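Local coordinates for protein beta-cardiotoxin OH-27 (Ophiophagus hannah, PDB 3PLC) that acts as a three-finger cardiotoxin in king cobra venom, built almost entirely of beta-strands and loops cross-linked by disulfides, at residues K46-A49 and D50-V53. Sequence-based numbering, arbitrary orientation.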
loop_
_atom_site.group_PDB
_atom_site.type_symbol
_atom_site.label_atom_id
_atom_site.label_comp_id
_atom_site.label_asym_id
_atom_site.label_seq_id
_atom_site.Cartn_x
_atom_site.Cartn_y
_atom_site.Cartn_z
ATOM N N LYS A 46 -1.478 11.524 -3.908
ATOM C CA LYS A 46 -1.403 12.689 -3.036
ATOM C C LYS A 46 -2.286 12.481 -1.803
ATOM O O LYS A 46 -3.396 11.964 -1.905
ATOM C CB LYS A 46 -1.842 13.937 -3.820
ATOM C CG LYS A 46 -1.540 15.279 -3.146
ATOM C CD LYS A 46 -1.254 16.399 -4.164
ATOM C CE LYS A 46 0.237 16.465 -4.553
ATOM N NZ LYS A 46 0.717 15.296 -5.360
ATOM N N SER A 47 -1.775 12.864 -0.638
ATOM C CA SER A 47 -2.572 12.902 0.590
ATOM C C SER A 47 -3.616 14.021 0.513
ATOM O O SER A 47 -3.488 14.945 -0.297
ATOM C CB SER A 47 -1.664 13.106 1.800
ATOM O OG SER A 47 -0.599 12.174 1.771
ATOM N N SER A 48 -4.641 13.937 1.358
ATOM C CA SER A 48 -5.731 14.901 1.316
ATOM C C SER A 48 -6.257 15.265 2.707
ATOM O O SER A 48 -5.774 14.762 3.729
ATOM C CB SER A 48 -6.869 14.373 0.432
ATOM O OG SER A 48 -7.820 13.617 1.204
ATOM N N ALA A 49 -7.253 16.148 2.725
ATOM C CA ALA A 49 -7.897 16.588 3.951
ATOM C C ALA A 49 -8.401 15.409 4.788
ATOM O O ALA A 49 -8.100 15.318 5.984
ATOM C CB ALA A 49 -9.027 17.565 3.640
ATOM N N ASP A 50 -9.145 14.491 4.178
ATOM C CA ASP A 50 -9.675 13.394 4.981
ATOM C C ASP A 50 -9.148 11.982 4.660
ATOM O O ASP A 50 -9.713 10.998 5.113
ATOM C CB ASP A 50 -11.213 13.472 5.101
ATOM C CG ASP A 50 -11.924 13.253 3.784
ATOM O OD1 ASP A 50 -12.852 14.033 3.491
ATOM O OD2 ASP A 50 -11.569 12.289 3.058
ATOM N N VAL A 51 -8.053 11.904 3.904
ATOM C CA VAL A 51 -7.408 10.643 3.567
ATOM C C VAL A 51 -5.887 10.797 3.639
ATOM O O VAL A 51 -5.303 11.641 2.941
ATOM C CB VAL A 51 -7.791 10.133 2.138
ATOM C CG1 VAL A 51 -6.857 9.004 1.689
ATOM C CG2 VAL A 51 -9.244 9.673 2.074
ATOM N N GLU A 52 -5.254 9.974 4.475
ATOM C CA GLU A 52 -3.797 9.990 4.598
ATOM C C GLU A 52 -3.127 8.844 3.863
ATOM O O GLU A 52 -3.502 7.682 4.040
ATOM C CB GLU A 52 -3.362 9.961 6.050
ATOM C CG GLU A 52 -1.872 10.187 6.236
ATOM C CD GLU A 52 -1.452 10.028 7.675
ATOM O OE1 GLU A 52 -1.371 8.866 8.141
ATOM O OE2 GLU A 52 -1.211 11.068 8.337
ATOM N N VAL A 53 -2.113 9.189 3.073
ATOM C CA VAL A 53 -1.371 8.220 2.259
ATOM C C VAL A 53 0.035 7.981 2.796
ATOM O O VAL A 53 0.852 8.902 2.809
ATOM C CB VAL A 53 -1.257 8.692 0.783
ATOM C CG1 VAL A 53 -0.630 7.599 -0.075
ATOM C CG2 VAL A 53 -2.621 9.085 0.210
#
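S48 and V51 face each other across a tight reversal of the chain. S48 N donates to V51 O at 2.9 Å, with an N-H...O angle of 158°. A49 and D50 form the corner, and their backbone angles fit a type I beta turn.

The S48 side chain leans into this corner. With chi1 at 90°, well off the staggered position, its OG is swung toward the carbonyl carbon and over the corner. This places OG near two backbone N-H groups, each bonded weakly at a bent angle. V51 N is 3.2 Å from S48 OG, and D50 N is 3.4 Å from it. The same oxygen touches the branch point of the valine, with S48 OG to V51 CB at 3.6 Å.

The CB of V53 is directed toward K46-A49. CG1 is anti to the backbone N (chi1 -173°), which leaves CG2 to pack against the opposite backbone. V53 CG2 lies 3.7 Å from K46 O and 3.8 Å from S47 CA. S47 OG reaches V53 CB at 3.7 Å. V53 also touches V23 and M25 of strand 21-25, and E52 shares a backbone hydrogen bond with T26.

The weak bond from D50 N to S48 OG fits an ST turn. The serine contacts lie at the turn of an exposed, hairpin-like loop leading into strand 53-56, the tip of the third finger in the three-finger toxin fold.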